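Local coordinates for protein Epf (Streptococcus pyogenes, PDB 4ES8) that serves as a cell-surface adhesin, attaching the bacterium to host cells through an N-terminal domain that contains a carbohydrate-binding module, at residues E119-I133 against Q164-F178. Sequence-based numbering, arbitrary orientation. Where two conformers were deposited one is given.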
ATOM      1  N   GLU A 119       4.876 -13.854   6.638  1.00  8.26           N
ATOM      2  CA  GLU A 119       5.870 -14.816   7.078  1.00  6.98           C
ATOM      3  C   GLU A 119       6.418 -15.539   5.871  1.00  8.78           C
ATOM      4  O   GLU A 119       5.645 -16.077   5.071  1.00  7.25           O
ATOM      5  CB  GLU A 119       5.255 -15.842   8.049  1.00  8.11           C
ATOM      6  CG  GLU A 119       4.723 -15.220   9.327  1.00 13.77           C
ATOM      7  CD  GLU A 119       4.198 -16.259  10.292  1.00 28.32           C
ATOM      8  OE1 GLU A 119       4.984 -17.140  10.710  1.00 17.33           O
ATOM      9  OE2 GLU A 119       3.011 -16.159  10.669  1.00 24.34           O
ATOM     10  N   GLN A 120       7.734 -15.574   5.748  1.00  6.32           N
ATOM     11  CA  GLN A 120       8.389 -16.411   4.762  1.00  6.13           C
ATOM     12  C   GLN A 120       8.454 -17.788   5.396  1.00  8.52           C
ATOM     13  O   GLN A 120       9.159 -17.967   6.410  1.00  8.38           O
ATOM     14  CB  GLN A 120       9.786 -15.882   4.407  1.00  7.22           C
ATOM     15  CG  GLN A 120      10.600 -16.843   3.546  1.00  7.60           C
ATOM     16  CD  GLN A 120       9.904 -17.018   2.219  1.00  8.49           C
ATOM     17  OE1 GLN A 120       9.759 -16.061   1.459  1.00  7.57           O
ATOM     18  NE2 GLN A 120       9.364 -18.222   1.982  1.00  7.95           N
ATOM     19  N   GLY A 121       7.663 -18.716   4.874  1.00  6.60           N
ATOM     20  CA  GLY A 121       7.665 -20.103   5.330  1.00  7.26           C
ATOM     21  C   GLY A 121       8.814 -20.860   4.682  1.00  8.78           C
ATOM     22  O   GLY A 121       9.792 -20.260   4.193  1.00  8.60           O
ATOM     23  N   GLN A 122       8.704 -22.195   4.665  1.00  7.55           N
ATOM     24  CA  GLN A 122       9.754 -23.066   4.140  1.00  6.06           C
ATOM     25  C   GLN A 122      10.237 -22.640   2.767  1.00  8.45           C
ATOM     26  O   GLN A 122       9.439 -22.240   1.923  1.00  7.69           O
ATOM     27  CB  GLN A 122       9.265 -24.534   4.064  1.00  6.28           C
ATOM     28  CG  GLN A 122       8.140 -24.760   3.048  1.00  7.69           C
ATOM     29  CD  GLN A 122       7.539 -26.105   3.276  1.00 13.90           C
ATOM     30  OE1 GLN A 122       8.095 -27.137   2.876  1.00 11.31           O
ATOM     31  NE2 GLN A 122       6.421 -26.119   3.995  1.00 15.48           N
ATOM     32  N   ILE A 123      11.549 -22.708   2.572  1.00  6.46           N
ATOM     33  CA  ILE A 123      12.189 -22.498   1.285  1.00  5.62           C
ATOM     34  C   ILE A 123      13.023 -23.732   1.029  1.00  8.00           C
ATOM     35  O   ILE A 123      14.071 -23.922   1.679  1.00  7.73           O
ATOM     36  CB  ILE A 123      13.056 -21.218   1.163  1.00  6.24           C
ATOM     37  CG1 ILE A 123      12.238 -19.944   1.485  1.00  6.54           C
ATOM     38  CG2 ILE A 123      13.660 -21.146  -0.278  1.00  7.56           C
ATOM     39  CD1 ILE A 123      13.158 -18.699   1.719  1.00  7.94           C
ATOM     40  N   ALA A 124      12.618 -24.549   0.058  1.00  6.08           N
ATOM     41  CA  ALA A 124      13.413 -25.747  -0.252  1.00  6.19           C
ATOM     42  C   ALA A 124      14.830 -25.395  -0.719  1.00  8.49           C
ATOM     43  O   ALA A 124      15.056 -24.335  -1.321  1.00  8.70           O
ATOM     44  CB  ALA A 124      12.730 -26.545  -1.358  1.00  7.26           C
ATOM     45  N   SER A 125      15.790 -26.304  -0.475  1.00  6.78           N
ATOM     46  CA  SER A 125      17.122 -26.131  -1.012  0.50  6.43           C
ATOM     47  C   SER A 125      17.007 -26.057  -2.551  1.00  9.74           C
ATOM     48  O   SER A 125      16.303 -26.883  -3.163  1.00  9.66           O
ATOM     49  CB  SER A 125      17.996 -27.299  -0.577  0.50  8.01           C
ATOM     50  OG  SER A 125      19.298 -27.142  -1.100  0.50  6.65           O
ATOM     51  N   GLY A 126      17.634 -25.049  -3.144  1.00  8.51           N
ATOM     52  CA  GLY A 126      17.581 -24.863  -4.599  1.00  7.40           C
ATOM     53  C   GLY A 126      16.611 -23.779  -5.019  1.00 10.70           C
ATOM     54  O   GLY A 126      16.622 -23.363  -6.176  1.00  9.88           O
ATOM     55  N   ILE A 127      15.741 -23.333  -4.101  1.00  7.05           N
ATOM     56  CA  ILE A 127      14.797 -22.260  -4.449  1.00  5.83           C
ATOM     57  C   ILE A 127      15.347 -20.915  -3.981  1.00  8.40           C
ATOM     58  O   ILE A 127      15.845 -20.786  -2.842  1.00  8.84           O
ATOM     59  CB  ILE A 127      13.386 -22.513  -3.845  1.00  7.58           C
ATOM     60  CG1 ILE A 127      12.739 -23.808  -4.434  1.00  8.03           C
ATOM     61  CG2 ILE A 127      12.476 -21.280  -4.033  1.00  7.72           C
ATOM     62  CD1 ILE A 127      11.362 -24.119  -3.887  1.00  9.06           C
ATOM     63  N   THR A 128      15.260 -19.897  -4.869  1.00  7.12           N
ATOM     64  CA  THR A 128      15.614 -18.529  -4.497  1.00  6.18           C
ATOM     65  C   THR A 128      14.332 -17.714  -4.636  1.00  8.06           C
ATOM     66  O   THR A 128      13.391 -18.126  -5.332  1.00  8.01           O
ATOM     67  CB  THR A 128      16.811 -17.993  -5.274  1.00 11.66           C
ATOM     68  OG1 THR A 128      16.570 -18.173  -6.675  1.00  9.31           O
ATOM     69  CG2 THR A 128      18.129 -18.710  -4.878  1.00  9.26           C
ATOM     70  N   VAL A 129      14.239 -16.634  -3.867  1.00  6.27           N
ATOM     71  CA  VAL A 129      13.004 -15.883  -3.711  1.00  5.45           C
ATOM     72  C   VAL A 129      13.226 -14.396  -3.913  1.00  7.52           C
ATOM     73  O   VAL A 129      14.267 -13.844  -3.523  1.00  7.38           O
ATOM     74  CB  VAL A 129      12.502 -16.183  -2.244  1.00  8.39           C
ATOM     75  CG1 VAL A 129      11.309 -15.316  -1.831  1.00  9.02           C
ATOM     76  CG2 VAL A 129      12.168 -17.668  -2.062  1.00  8.53           C
ATOM     77  N   ASP A 130      12.196 -13.738  -4.455  1.00  5.21           N
ATOM     78  CA  ASP A 130      12.178 -12.279  -4.609  1.00  5.38           C
ATOM     79  C   ASP A 130      10.811 -11.772  -4.156  1.00  8.79           C
ATOM     80  O   ASP A 130       9.823 -12.520  -4.218  1.00  7.42           O
ATOM     81  CB  ASP A 130      12.469 -11.849  -6.065  1.00  6.79           C
ATOM     82  CG  ASP A 130      12.771 -10.355  -6.255  1.00  9.38           C
ATOM     83  OD1 ASP A 130      12.984  -9.643  -5.235  1.00  8.75           O
ATOM     84  OD2 ASP A 130      12.761  -9.892  -7.415  1.00 11.69           O
ATOM     85  N   TYR A 131      10.767 -10.528  -3.694  1.00  6.20           N
ATOM     86  CA  TYR A 131       9.527  -9.850  -3.267  1.00  6.78           C
ATOM     87  C   TYR A 131       9.435  -8.539  -4.023  1.00  9.83           C
ATOM     88  O   TYR A 131      10.378  -7.746  -3.984  1.00  9.50           O
ATOM     89  CB  TYR A 131       9.497  -9.550  -1.762  1.00  7.18           C
ATOM     90  CG  TYR A 131       9.893 -10.678  -0.828  1.00  6.12           C
ATOM     91  CD1 TYR A 131       9.305 -11.942  -0.931  1.00  6.94           C
ATOM     92  CD2 TYR A 131      10.765 -10.452   0.233  1.00  6.38           C
ATOM     93  CE1 TYR A 131       9.611 -12.956  -0.020  1.00  7.21           C
ATOM     94  CE2 TYR A 131      11.075 -11.453   1.144  1.00  7.51           C
ATOM     95  CZ  TYR A 131      10.501 -12.709   1.010  1.00  9.59           C
ATOM     96  OH  TYR A 131      10.827 -13.702   1.900  1.00  7.90           O
ATOM     97  N   ARG A 132       8.319  -8.311  -4.700  1.00  6.32           N
ATOM     98  CA  ARG A 132       8.152  -7.082  -5.452  1.00  6.88           C
ATOM     99  C   ARG A 132       6.789  -6.500  -5.241  1.00 10.32           C
ATOM    100  O   ARG A 132       5.901  -7.199  -4.769  1.00  9.14           O
ATOM    101  CB  ARG A 132       8.330  -7.361  -6.961  1.00  7.09           C
ATOM    102  CG  ARG A 132       9.734  -7.808  -7.391  1.00  9.58           C
ATOM    103  CD  ARG A 132      10.699  -6.648  -7.563  1.00  8.41           C
ATOM    104  NE  ARG A 132      12.051  -7.169  -7.770  1.00 10.13           N
ATOM    105  CZ  ARG A 132      13.116  -6.391  -7.894  1.00 13.11           C
ATOM    106  NH1 ARG A 132      12.997  -5.069  -7.790  1.00 12.59           N
ATOM    107  NH2 ARG A 132      14.319  -6.928  -8.086  1.00 12.34           N
ATOM    108  N   ILE A 133       6.609  -5.234  -5.640  1.00  7.50           N
ATOM    109  CA  ILE A 133       5.281  -4.621  -5.696  1.00  6.01           C
ATOM    110  C   ILE A 133       4.870  -4.633  -7.165  1.00  8.39           C
ATOM    111  O   ILE A 133       5.717  -4.431  -8.048  1.00  8.83           O
ATOM    112  CB  ILE A 133       5.255  -3.187  -5.105  1.00  8.39           C
ATOM    113  CG1 ILE A 133       5.880  -3.161  -3.688  1.00  8.02           C
ATOM    114  CG2 ILE A 133       3.814  -2.611  -5.099  1.00  9.35           C
ATOM    115  CD1 ILE A 133       5.226  -4.068  -2.658  1.00 12.94           C
ATOM    116  N   GLN A 164      16.156  -6.811  -2.612  1.00  8.52           N
ATOM    117  CA  GLN A 164      15.307  -7.390  -3.653  1.00  7.69           C
ATOM    118  C   GLN A 164      16.222  -8.113  -4.666  1.00 10.80           C
ATOM    119  O   GLN A 164      17.448  -8.014  -4.607  1.00 11.23           O
ATOM    120  CB  GLN A 164      14.439  -6.322  -4.329  1.00  7.48           C
ATOM    121  CG  GLN A 164      13.360  -5.825  -3.396  1.00  8.78           C
ATOM    122  CD  GLN A 164      12.562  -4.737  -4.048  1.00 12.98           C
ATOM    123  OE1 GLN A 164      13.048  -3.607  -4.197  1.00 12.03           O
ATOM    124  NE2 GLN A 164      11.332  -5.069  -4.458  1.00  8.51           N
ATOM    125  N   GLY A 165      15.606  -8.859  -5.564  1.00  8.37           N
ATOM    126  CA  GLY A 165      16.308  -9.737  -6.483  1.00  7.81           C
ATOM    127  C   GLY A 165      16.244 -11.141  -5.911  1.00  9.86           C
ATOM    128  O   GLY A 165      16.056 -11.315  -4.697  1.00  9.17           O
ATOM    129  N   PHE A 166      16.385 -12.150  -6.769  1.00  7.38           N
ATOM    130  CA  PHE A 166      16.306 -13.533  -6.300  1.00  6.70           C
ATOM    131  C   PHE A 166      17.505 -13.889  -5.455  1.00  8.74           C
ATOM    132  O   PHE A 166      18.653 -13.808  -5.917  1.00  9.11           O
ATOM    133  CB  PHE A 166      16.194 -14.518  -7.469  1.00  7.54           C
ATOM    134  CG  PHE A 166      14.842 -14.484  -8.137  1.00  8.08           C
ATOM    135  CD1 PHE A 166      13.781 -15.223  -7.628  1.00  9.42           C
ATOM    136  CD2 PHE A 166      14.623 -13.684  -9.251  1.00  9.21           C
ATOM    137  CE1 PHE A 166      12.524 -15.169  -8.231  1.00  8.70           C
ATOM    138  CE2 PHE A 166      13.369 -13.660  -9.878  1.00  9.71           C
ATOM    139  CZ  PHE A 166      12.322 -14.391  -9.347  1.00  8.19           C
ATOM    140  N   LYS A 167      17.230 -14.328  -4.232  1.00  8.59           N
ATOM    141  CA  LYS A 167      18.261 -14.682  -3.257  1.00  9.10           C
ATOM    142  C   LYS A 167      17.773 -15.777  -2.347  1.00 11.58           C
ATOM    143  O   LYS A 167      16.567 -15.980  -2.195  1.00  9.95           O
ATOM    144  CB  LYS A 167      18.567 -13.443  -2.353  1.00 12.04           C
ATOM    145  CG  LYS A 167      19.149 -12.226  -3.058  1.00 20.34           C
ATOM    146  CD  LYS A 167      19.774 -11.277  -2.071  1.00 18.37           C
ATOM    147  CE  LYS A 167      20.726 -10.338  -2.787  1.00 25.22           C
ATOM    148  NZ  LYS A 167      21.933 -10.026  -1.959  1.00 26.13           N
ATOM    149  N   GLN A 168      18.712 -16.449  -1.664  1.00  9.09           N
ATOM    150  CA  GLN A 168      18.336 -17.293  -0.544  1.00  8.72           C
ATOM    151  C   GLN A 168      17.956 -16.337   0.604  1.00 11.63           C
ATOM    152  O   GLN A 168      18.579 -15.271   0.739  1.00 11.34           O
ATOM    153  CB  GLN A 168      19.522 -18.187  -0.120  1.00  9.40           C
ATOM    154  CG  GLN A 168      19.848 -19.278  -1.115  1.00 13.28           C
ATOM    155  CD  GLN A 168      20.770 -20.279  -0.450  1.00 29.52           C
ATOM    156  OE1 GLN A 168      21.872 -19.947  -0.008  1.00 27.86           O
ATOM    157  NE2 GLN A 168      20.309 -21.505  -0.305  1.00 26.05           N
ATOM    158  N   ARG A 169      16.928 -16.660   1.391  1.00  8.87           N
ATOM    159  CA  ARG A 169      16.508 -15.791   2.481  1.00  7.55           C
ATOM    160  C   ARG A 169      16.299 -16.579   3.751  1.00 10.12           C
ATOM    161  O   ARG A 169      15.942 -17.764   3.687  1.00  9.98           O
ATOM    162  CB  ARG A 169      15.178 -15.063   2.123  1.00  8.63           C
ATOM    163  CG  ARG A 169      15.286 -14.211   0.862  1.00 10.53           C
ATOM    164  CD  ARG A 169      14.007 -13.455   0.532  1.00  7.87           C
ATOM    165  NE  ARG A 169      14.206 -12.829  -0.778  1.00  7.42           N
ATOM    166  CZ  ARG A 169      14.764 -11.634  -0.965  1.00  9.63           C
ATOM    167  NH1 ARG A 169      15.004 -10.832   0.075  1.00  8.26           N
ATOM    168  NH2 ARG A 169      15.008 -11.196  -2.192  1.00  8.47           N
ATOM    169  N   GLU A 170      16.435 -15.915   4.891  1.00  9.11           N
ATOM    170  CA  GLU A 170      16.043 -16.540   6.147  1.00  9.81           C
ATOM    171  C   GLU A 170      14.532 -16.750   6.139  1.00 10.76           C
ATOM    172  O   GLU A 170      13.786 -15.945   5.556  1.00  9.97           O
ATOM    173  CB  GLU A 170      16.367 -15.649   7.358  1.00 12.25           C
ATOM    174  CG  GLU A 170      17.795 -15.258   7.604  1.00 21.89           C
ATOM    175  CD  GLU A 170      17.839 -14.472   8.904  1.00 38.34           C
ATOM    176  OE1 GLU A 170      18.618 -14.869   9.797  1.00 35.66           O
ATOM    177  OE2 GLU A 170      17.007 -13.550   9.080  1.00 31.43           O
ATOM    178  N   GLN A 171      14.077 -17.777   6.821  1.00  7.28           N
ATOM    179  CA  GLN A 171      12.647 -17.977   7.033  1.00  6.86           C
ATOM    180  C   GLN A 171      12.245 -17.188   8.272  1.00 12.82           C
ATOM    181  O   GLN A 171      13.006 -17.126   9.235  1.00 14.12           O
ATOM    182  CB  GLN A 171      12.330 -19.464   7.209  1.00  7.89           C
ATOM    183  CG  GLN A 171      12.678 -20.253   5.942  1.00  6.66           C
ATOM    184  CD  GLN A 171      12.488 -21.754   6.010  1.00  6.73           C
ATOM    185  OE1 GLN A 171      13.067 -22.480   5.188  1.00  7.15           O
ATOM    186  NE2 GLN A 171      11.682 -22.262   6.960  1.00  7.07           N
ATOM    187  N   GLY A 172      11.075 -16.591   8.238  1.00  8.66           N
ATOM    188  CA  GLY A 172      10.593 -15.798   9.357  1.00  9.14           C
ATOM    189  C   GLY A 172       9.806 -14.593   8.899  1.00  9.43           C
ATOM    190  O   GLY A 172       9.422 -14.493   7.730  1.00  8.36           O
ATOM    191  N   ASP A 173       9.547 -13.685   9.834  1.00  6.89           N
ATOM    192  CA  ASP A 173       8.758 -12.495   9.558  1.00  6.62           C
ATOM    193  C   ASP A 173       9.487 -11.546   8.622  1.00  9.39           C
ATOM    194  O   ASP A 173      10.680 -11.257   8.816  1.00 10.01           O
ATOM    195  CB  ASP A 173       8.433 -11.764  10.870  1.00  8.77           C
ATOM    196  CG  ASP A 173       7.529 -12.513  11.836  1.00 12.51           C
ATOM    197  OD1 ASP A 173       6.993 -13.585  11.449  1.00 11.11           O
ATOM    198  OD2 ASP A 173       7.335 -12.018  12.979  1.00 12.80           O
ATOM    199  N   LYS A 174       8.750 -11.015   7.645  1.00  6.28           N
ATOM    200  CA  LYS A 174       9.270 -10.028   6.710  1.00  6.12           C
ATOM    201  C   LYS A 174       8.469  -8.740   6.791  1.00  8.01           C
ATOM    202  O   LYS A 174       7.252  -8.770   7.059  1.00  7.30           O
ATOM    203  CB  LYS A 174       9.180 -10.579   5.272  1.00  7.64           C
ATOM    204  CG  LYS A 174       9.940 -11.896   5.046  1.00  8.41           C
ATOM    205  CD  LYS A 174      11.455 -11.802   5.349  1.00  8.87           C
ATOM    206  CE  LYS A 174      12.069 -13.167   5.175  1.00  9.40           C
ATOM    207  NZ  LYS A 174      13.478 -13.180   5.681  1.00  9.89           N
ATOM    208  N   THR A 175       9.129  -7.622   6.499  1.00  6.73           N
ATOM    209  CA  THR A 175       8.490  -6.308   6.448  1.00  7.33           C
ATOM    210  C   THR A 175       8.936  -5.617   5.190  1.00 10.61           C
ATOM    211  O   THR A 175      10.143  -5.558   4.920  1.00 10.51           O
ATOM    212  CB  THR A 175       8.847  -5.461   7.686  1.00  9.51           C
ATOM    213  OG1 THR A 175       8.486  -6.144   8.892  1.00 12.47           O
ATOM    214  CG2 THR A 175       8.190  -4.064   7.647  1.00 13.10           C
ATOM    215  N   ILE A 176       7.965  -5.089   4.406  1.00  6.67           N
ATOM    216  CA  ILE A 176       8.252  -4.359   3.171  0.50  5.43           C
ATOM    217  C   ILE A 176       7.495  -3.064   3.210  1.00 11.42           C
ATOM    218  O   ILE A 176       6.290  -3.089   3.455  1.00 12.28           O
ATOM    219  CB  ILE A 176       7.898  -5.165   1.899  0.50  5.89           C
ATOM    220  CG1 ILE A 176       8.657  -6.513   1.860  0.50  4.03           C
ATOM    221  CG2 ILE A 176       8.156  -4.321   0.620  0.50  7.34           C
ATOM    222  CD1 ILE A 176       8.254  -7.469   0.716  0.50  3.44           C
ATOM    223  N   SER A 177       8.186  -1.932   3.000  1.00  9.21           N
ATOM    224  CA  SER A 177       7.490  -0.650   2.987  0.50  8.25           C
ATOM    225  C   SER A 177       7.648  -0.032   1.601  1.00 11.65           C
ATOM    226  O   SER A 177       8.620  -0.330   0.903  1.00 11.29           O
ATOM    227  CB  SER A 177       8.020   0.280   4.074  0.50 10.80           C
ATOM    228  OG  SER A 177       9.407   0.537   3.944  0.50  7.47           O
ATOM    229  N   PHE A 178       6.670   0.784   1.189  1.00  8.09           N
ATOM    230  CA  PHE A 178       6.729   1.428  -0.114  1.00  7.86           C
ATOM    231  C   PHE A 178       5.763   2.583  -0.136  1.00 10.60           C
ATOM    232  O   PHE A 178       4.860   2.664   0.701  1.00 10.67           O
ATOM    233  CB  PHE A 178       6.418   0.456  -1.272  1.00  8.90           C
ATOM    234  CG  PHE A 178       4.996  -0.041  -1.297  1.00  8.55           C
ATOM    235  CD1 PHE A 178       4.579  -1.056  -0.436  1.00 10.23           C
ATOM    236  CD2 PHE A 178       4.062   0.517  -2.163  1.00  9.05           C
ATOM    237  CE1 PHE A 178       3.250  -1.500  -0.446  1.00 11.39           C
ATOM    238  CE2 PHE A 178       2.737   0.063  -2.177  1.00 10.96           C
ATOM    239  CZ  PHE A 178       2.344  -0.946  -1.323  1.00  9.66           C
TER
HETATM  240  O   HOH W   1       7.523 -16.203  10.946  1.00 23.89           O
HETATM  241  O   HOH W   2      17.293 -21.870  -0.971  1.00 17.97           O
HETATM  242  O   HOH W   3      19.082 -23.037  -2.142  1.00 34.69           O
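Lys167 N and the guanidinium of Arg169 together give Val129 O three hydrogen bonds. Val129 N in turn donates to Lys167 O (2.9 Å), closing a lone antiparallel bridge. Arg169 NE reaches Val129 O (2.9 Å), and NH2 the same atom, side-on. The oxygen lies in the guanidinium plane, although NE stands well above the carbonyl plane. Strand 119-123 pairs antiparallel with 172-178 through Gln120 and Gly172, bonded both ways. Gln171 OE1 accepts Ile123 N from above its amide plane, and Gln164 NE2 meets Tyr131 O almost straight (2.9 Å, 178°), also bonding Glu150.

Among the charges, Asp130 OD2 takes Arg132 NE (2.8 Å), while OD1 accepts a weak bond from Gly165 N and forms a long salt bridge with Arg169 NH2, by charge alone, lying well out of the guanidinium plane. Glu162 pairs with both Arg169 and Lys174. Gln164 CB sits over the centre of the Arg132 guanidinium. One water bridges the carboxylates of Glu119, also bonded to Asn208, and Asp173, probably easing their repulsion.

The Arg169 guanidinium lies off-centre over the Tyr131 ring in a cation-pi contact, the planes 39° apart. With CG anti to the carbonyl carbon (chi1 -47°), that ring runs between the two sheets, where Tyr131 OH donates to Gln120 OE1 (2.6 Å) and Tyr131 CB meets Ile176 CD1 (3.5 Å). Asp130 CB stands over the centre of the Phe166 ring (3.9 Å to the centroid), and Ile133 CD1 over a face of Phe178.

Turn 124-127 joins two antiparallel sheets at one end; 164-171 follows the edge of strand 127-135, then crosses to the sheet of 172-180: a beta-sandwich, consistent with this domain's carbohydrate-binding module.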